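Local structure of structural protein VP1 (Trichodysplasia spinulosa-associated polyomavirus, 4U60) at residues Leu142-Gly147 and Glu189-Asp194; Asn129-Ala134 and Tyr204-Gly209. The protein forms the pentameric building block of the viral capsid and binds sialylated glycans such as the GM1 oligosaccharide, probably to engage glycolipid receptors on host cells. All blocks are in the same frame, centred on the assembly; numbering follows the deposited sequence.

How the contacts relate
Contact 1 (142-147 with 189-194) is nested inside the loop that contact 2 (129-134 with 204-209) closes: the chain passes strands 129-136, 141-144, 191-193 and 201-208 in turn, the inner two pairing with each other and the outer two likewise, with the long excursion between residues 144 and 191 adding strand 177-179. The two centres lie about 14 Å apart. Contact 2 belongs to the large antiparallel sheet of the jelly-roll, whereas contact 1 belongs to a separate three-stranded sheet in which 141-144 is the middle strand. In one of the two modelled conformers of Met132, CE lies 4.3 Å from Pro193 CG. Both contacts also touch the second subunit, so both sheets take part in the subunit interface of the pentamer.

Contact 1: residues Leu142-Gly147 and Glu189-Asp194; sequences LQFLTG and ECWCPD
The indole of Trp191 is a flat plate held between two side chains of the opposite strand. Phe144 presents its ring edge to one face, with CD1 3.7 Å above the plane, and the opposite face receives the CD1 methyl of Leu142. The two aromatic planes stand at 76° with centroids 5.1 Å apart, a T-shaped stack. The anti setting of Phe144 CG to the backbone N (chi1 -171°) lays the ring alongside Cys190, with CE1 3.4 Å from Cys190 CB. The sulfur of Cys190 approaches the same ring obliquely, a sulfur-aromatic contact. Beneath these bumps the strands 142-144 and 191-193 form an antiparallel pair of the small sheet set beside the jelly-roll. Gln143 and Cys192 are its hydrogen-bonded pair: Gln143 N reaches Cys192 O at 2.8 Å, nearly straight at 171°, and Cys192 N returns the bond to Gln143 O. Beyond the strand, Leu145 N still reaches Cys190 O at 2.9 Å, but from above the carbonyl plane. On the face away from the rings, Cys192 SG sits 3.9 Å from Gln143 CB. Waters bridge the ends, one joining Gln143 OE1 to Asp194 OD1, which Ser196 OG also bonds, and another Gly147 N to Glu189 O. Lys177 salt-bridges Asp194 OD2. Trp191 NE1 is bonded to Val160 O, and Glu189 bonds through OE2 to Tyr153 and through OE1 to His109 of the second subunit.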
loop_
_atom_site.group_PDB
_atom_site.type_symbol
_atom_site.label_atom_id
_atom_site.label_comp_id
_atom_site.label_asym_id
_atom_site.label_seq_id
_atom_site.Cartn_x
_atom_site.Cartn_y
_atom_site.Cartn_z
ATOM N N LEU C 142 21.142 -10.497 -20.533
ATOM C CA LEU C 142 20.592 -11.399 -19.518
ATOM C C LEU C 142 21.682 -12.026 -18.654
ATOM O O LEU C 142 22.805 -12.284 -19.127
ATOM C CB LEU C 142 19.816 -12.535 -20.180
ATOM C CG LEU C 142 18.616 -12.146 -21.050
ATOM C CD1 LEU C 142 18.083 -13.370 -21.783
ATOM C CD2 LEU C 142 17.523 -11.482 -20.221
ATOM N N GLN C 143 21.295 -12.301 -17.416
ATOM C CA GLN C 143 22.084 -13.048 -16.429
ATOM C C GLN C 143 21.303 -14.305 -16.093
ATOM O O GLN C 143 20.099 -14.256 -15.864
ATOM C CB GLN C 143 22.303 -12.211 -15.170
ATOM C CG GLN C 143 22.893 -12.959 -13.977
ATOM C CD GLN C 143 24.309 -13.425 -14.225
ATOM O OE1 GLN C 143 25.171 -12.649 -14.657
ATOM N NE2 GLN C 143 24.554 -14.701 -13.993
ATOM N N PHE C 144 21.968 -15.449 -16.096
ATOM C CA PHE C 144 21.345 -16.691 -15.644
ATOM C C PHE C 144 21.325 -16.719 -14.118
ATOM O O PHE C 144 22.342 -16.467 -13.458
ATOM C CB PHE C 144 22.145 -17.882 -16.173
ATOM C CG PHE C 144 21.490 -19.218 -15.968
ATOM C CD1 PHE C 144 20.500 -19.652 -16.814
ATOM C CD2 PHE C 144 21.879 -20.043 -14.924
ATOM C CE1 PHE C 144 19.902 -20.892 -16.656
ATOM C CE2 PHE C 144 21.287 -21.285 -14.753
ATOM C CZ PHE C 144 20.280 -21.685 -15.586
ATOM N N LEU C 145 20.175 -17.059 -13.550
ATOM C CA LEU C 145 20.067 -17.313 -12.103
ATOM C C LEU C 145 18.823 -18.129 -11.862
ATOM O O LEU C 145 17.750 -17.773 -12.350
ATOM C CB LEU C 145 20.044 -16.016 -11.291
ATOM C CG LEU C 145 20.179 -16.192 -9.775
ATOM C CD1 LEU C 145 20.807 -14.970 -9.129
ATOM C CD2 LEU C 145 18.871 -16.531 -9.099
ATOM N N THR C 146 18.962 -19.240 -11.143
ATOM C CA THR C 146 17.879 -20.196 -10.983
ATOM C C THR C 146 17.691 -20.624 -9.536
ATOM O O THR C 146 18.632 -20.629 -8.731
ATOM C CB THR C 146 18.111 -21.471 -11.833
ATOM O OG1 THR C 146 17.029 -22.395 -11.640
ATOM C CG2 THR C 146 19.443 -22.148 -11.494
ATOM N N GLY C 147 16.463 -21.006 -9.210
ATOM C CA GLY C 147 16.143 -21.616 -7.937
ATOM C C GLY C 147 16.666 -23.034 -7.774
ATOM O O GLY C 147 16.709 -23.556 -6.658
ATOM N N GLU C 189 12.130 -18.062 -15.456
ATOM C CA GLU C 189 12.584 -18.665 -14.203
ATOM C C GLU C 189 14.099 -18.733 -14.073
ATOM O O GLU C 189 14.595 -18.901 -12.975
ATOM C CB GLU C 189 12.033 -20.083 -14.030
ATOM C CG GLU C 189 12.599 -21.117 -14.975
ATOM C CD GLU C 189 12.080 -22.508 -14.689
ATOM O OE1 GLU C 189 10.873 -22.642 -14.442
ATOM O OE2 GLU C 189 12.869 -23.466 -14.701
ATOM N N CYS C 190 14.835 -18.637 -15.182
ATOM C CA CYS C 190 16.299 -18.779 -15.110
ATOM C C CYS C 190 17.088 -17.659 -15.749
ATOM O O CYS C 190 18.314 -17.663 -15.657
ATOM C CB CYS C 190 16.734 -20.141 -15.636
ATOM S SG CYS C 190 16.363 -20.439 -17.371
ATOM N N TRP C 191 16.404 -16.706 -16.375
ATOM C CA TRP C 191 17.076 -15.554 -16.974
ATOM C C TRP C 191 16.467 -14.272 -16.447
ATOM O O TRP C 191 15.249 -14.111 -16.477
ATOM C CB TRP C 191 16.928 -15.519 -18.496
ATOM C CG TRP C 191 17.577 -16.659 -19.249
ATOM C CD1 TRP C 191 16.937 -17.654 -19.943
ATOM C CD2 TRP C 191 18.990 -16.892 -19.433
ATOM N NE1 TRP C 191 17.854 -18.506 -20.511
ATOM C CE2 TRP C 191 19.120 -18.043 -20.238
ATOM C CE3 TRP C 191 20.143 -16.236 -19.000
ATOM C CZ2 TRP C 191 20.364 -18.554 -20.611
ATOM C CZ3 TRP C 191 21.373 -16.731 -19.358
ATOM C CH2 TRP C 191 21.476 -17.886 -20.167
ATOM N N CYS C 192 17.332 -13.338 -16.057
ATOM C CA CYS C 192 16.907 -12.031 -15.574
ATOM C C CYS C 192 17.776 -10.946 -16.245
ATOM O O CYS C 192 18.798 -11.242 -16.877
ATOM C CB CYS C 192 17.075 -11.968 -14.048
ATOM S SG CYS C 192 18.760 -12.213 -13.428
ATOM N N PRO C 193 17.388 -9.680 -16.109
ATOM C CA PRO C 193 18.272 -8.659 -16.668
ATOM C C PRO C 193 19.631 -8.662 -15.991
ATOM O O PRO C 193 19.722 -8.829 -14.765
ATOM C CB PRO C 193 17.504 -7.345 -16.403
ATOM C CG PRO C 193 16.092 -7.768 -16.317
ATOM C CD PRO C 193 16.131 -9.104 -15.613
ATOM N N ASP C 194 20.686 -8.468 -16.776
ATOM C CA ASP C 194 22.047 -8.373 -16.242
ATOM C C ASP C 194 22.295 -6.930 -15.817
ATOM O O ASP C 194 22.470 -6.039 -16.663
ATOM C CB ASP C 194 23.039 -8.783 -17.327
ATOM C CG ASP C 194 24.485 -8.690 -16.891
ATOM O OD1 ASP C 194 24.782 -8.235 -15.771
ATOM O OD2 ASP C 194 25.357 -9.033 -17.719
HETATM O O HOH W 1 24.468 -10.204 -20.147
HETATM O O HOH W 2 25.284 -10.055 -13.648
HETATM O O HOH W 3 13.984 -20.594 -10.804
#

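Contact 2: residues Asn129-Ala134 and Tyr204-Gly209; sequences NFHMFA and YGSYTG
Phe133 CG lies between its backbone N and carbonyl carbon (chi1 71°), while Tyr204 CG sits beside its own N (chi1 -45°), and these settings bring the two rings together on one face of the sheet. Their planes are 23° from parallel and slid apart, with centroids 4.8 Å apart and little overlap; Tyr204 CD1 lies over the Phe133 face, 3.4 Å from Phe133 CZ. Farther along that face, His131 NE2 donates to Asn129 OD1 at 2.8 Å. The bond is nearly straight, lies in the ring plane and uses a carbonyl lone pair. With Asp248 bonded to His131 ND1 and Gly127 O to Asn129 ND2, the turning of both groups is probably limited. On the other face, Phe130 CD1 meets the edge of the Tyr207 ring at CD2, 4.1 Å away. Gly205 lies opposite Met132, and with no side chain there the CA atoms of Gly205 and Met132 close to 4.0 Å. Six backbone hydrogen bonds, two in each of three pairs, join the antiparallel strands of this jelly-roll sheet. Strand 241-254 pairs with the far edge of 129-136, and a strand of the second subunit pairs antiparallel with residues 204-208, carrying the sheet across the interface.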
loop_
_atom_site.group_PDB
_atom_site.type_symbol
_atom_site.label_atom_id
_atom_site.label_comp_id
_atom_site.label_asym_id
_atom_site.label_seq_id
_atom_site.Cartn_x
_atom_site.Cartn_y
_atom_site.Cartn_z
ATOM N N ASN C 129 1.972 -12.748 -9.582
ATOM C CA ASN C 129 2.048 -11.752 -10.639
ATOM C C ASN C 129 3.493 -11.407 -10.898
ATOM O O ASN C 129 4.288 -11.288 -9.958
ATOM C CB ASN C 129 1.254 -10.484 -10.315
ATOM C CG ASN C 129 -0.171 -10.543 -10.840
ATOM O OD1 ASN C 129 -0.537 -9.788 -11.753
ATOM N ND2 ASN C 129 -0.952 -11.500 -10.331
ATOM N N PHE C 130 3.826 -11.269 -12.172
ATOM C CA PHE C 130 5.176 -10.890 -12.597
ATOM C C PHE C 130 5.020 -9.994 -13.796
ATOM O O PHE C 130 4.422 -10.398 -14.793
ATOM C CB PHE C 130 6.038 -12.124 -12.900
ATOM C CG PHE C 130 7.399 -11.812 -13.459
ATOM C CD1 PHE C 130 8.388 -11.277 -12.652
ATOM C CD2 PHE C 130 7.691 -12.056 -14.789
ATOM C CE1 PHE C 130 9.652 -11.002 -13.185
ATOM C CE2 PHE C 130 8.948 -11.782 -15.314
ATOM C CZ PHE C 130 9.917 -11.253 -14.510
ATOM N N HIS C 131 5.535 -8.771 -13.700
ATOM C CA HIS C 131 5.379 -7.765 -14.746
ATOM C C HIS C 131 6.683 -7.075 -14.984
ATOM O O HIS C 131 7.256 -6.493 -14.065
ATOM C CB HIS C 131 4.304 -6.735 -14.371
ATOM C CG HIS C 131 2.991 -7.378 -14.131
ATOM N ND1 HIS C 131 2.169 -7.735 -15.170
ATOM C CD2 HIS C 131 2.404 -7.841 -13.009
ATOM C CE1 HIS C 131 1.111 -8.369 -14.697
ATOM N NE2 HIS C 131 1.230 -8.441 -13.387
ATOM N N MET C 132 7.157 -7.155 -16.223
ATOM C CA MET C 132 8.330 -6.398 -16.561
ATOM C C MET C 132 8.285 -5.974 -18.010
ATOM O O MET C 132 7.606 -6.571 -18.848
ATOM C CB MET C 132 9.597 -7.180 -16.243
ATOM C CG MET C 132 9.842 -8.347 -17.170
ATOM S SD MET C 132 10.652 -7.912 -18.736
ATOM C CE MET C 132 12.311 -7.437 -18.266
ATOM N N PHE C 133 8.934 -4.852 -18.278
ATOM C CA PHE C 133 9.135 -4.449 -19.663
ATOM C C PHE C 133 10.496 -3.777 -19.770
ATOM O O PHE C 133 11.078 -3.324 -18.783
ATOM C CB PHE C 133 8.015 -3.552 -20.215
ATOM C CG PHE C 133 7.994 -2.164 -19.646
ATOM C CD1 PHE C 133 7.324 -1.896 -18.461
ATOM C CD2 PHE C 133 8.640 -1.134 -20.294
ATOM C CE1 PHE C 133 7.288 -0.620 -17.925
ATOM C CE2 PHE C 133 8.610 0.153 -19.744
ATOM C CZ PHE C 133 7.935 0.398 -18.565
ATOM N N ALA C 134 11.014 -3.777 -20.989
ATOM C CA ALA C 134 12.290 -3.166 -21.281
ATOM C C ALA C 134 12.239 -2.574 -22.679
ATOM O O ALA C 134 11.609 -3.138 -23.595
ATOM C CB ALA C 134 13.400 -4.183 -21.177
ATOM N N TYR C 204 12.121 -2.327 -16.206
ATOM C CA TYR C 204 11.295 -2.092 -15.020
ATOM C C TYR C 204 10.569 -3.373 -14.756
ATOM O O TYR C 204 9.917 -3.902 -15.647
ATOM C CB TYR C 204 10.261 -0.960 -15.247
ATOM C CG TYR C 204 10.830 0.264 -15.913
ATOM C CD1 TYR C 204 11.067 0.280 -17.288
ATOM C CD2 TYR C 204 11.137 1.393 -15.187
ATOM C CE1 TYR C 204 11.616 1.389 -17.912
ATOM C CE2 TYR C 204 11.675 2.523 -15.817
ATOM C CZ TYR C 204 11.907 2.506 -17.178
ATOM O OH TYR C 204 12.433 3.604 -17.850
ATOM N N GLY C 205 10.603 -3.840 -13.511
ATOM C CA GLY C 205 9.926 -5.087 -13.191
ATOM C C GLY C 205 9.406 -5.146 -11.768
ATOM O O GLY C 205 9.878 -4.430 -10.876
ATOM N N SER C 206 8.401 -6.009 -11.572
ATOM C CA SER C 206 7.841 -6.287 -10.267
ATOM C C SER C 206 7.395 -7.737 -10.168
ATOM O O SER C 206 7.053 -8.370 -11.162
ATOM C CB SER C 206 6.647 -5.386 -9.970
ATOM O OG SER C 206 5.621 -5.602 -10.899
ATOM N N TYR C 207 7.374 -8.231 -8.941
ATOM C CA TYR C 207 6.932 -9.587 -8.652
ATOM C C TYR C 207 6.117 -9.539 -7.369
ATOM O O TYR C 207 6.563 -8.964 -6.362
ATOM C CB TYR C 207 8.136 -10.495 -8.452
ATOM C CG TYR C 207 7.829 -11.899 -8.001
ATOM C CD1 TYR C 207 7.748 -12.213 -6.641
ATOM C CD2 TYR C 207 7.664 -12.925 -8.925
ATOM C CE1 TYR C 207 7.487 -13.515 -6.215
ATOM C CE2 TYR C 207 7.402 -14.226 -8.512
ATOM C CZ TYR C 207 7.322 -14.513 -7.152
ATOM O OH TYR C 207 7.097 -15.824 -6.751
ATOM N N THR C 208 4.914 -10.118 -7.398
ATOM C CA THR C 208 4.145 -10.365 -6.191
ATOM C C THR C 208 3.843 -11.853 -6.158
ATOM O O THR C 208 3.223 -12.371 -7.085
ATOM C CB THR C 208 2.821 -9.603 -6.213
ATOM O OG1 THR C 208 3.083 -8.200 -6.271
ATOM C CG2 THR C 208 1.984 -9.925 -5.010
ATOM N N GLY C 209 4.306 -12.549 -5.126
ATOM C CA GLY C 209 4.228 -13.998 -5.084
ATOM C C GLY C 209 3.069 -14.527 -4.273
ATOM O O GLY C 209 1.984 -13.931 -4.240
#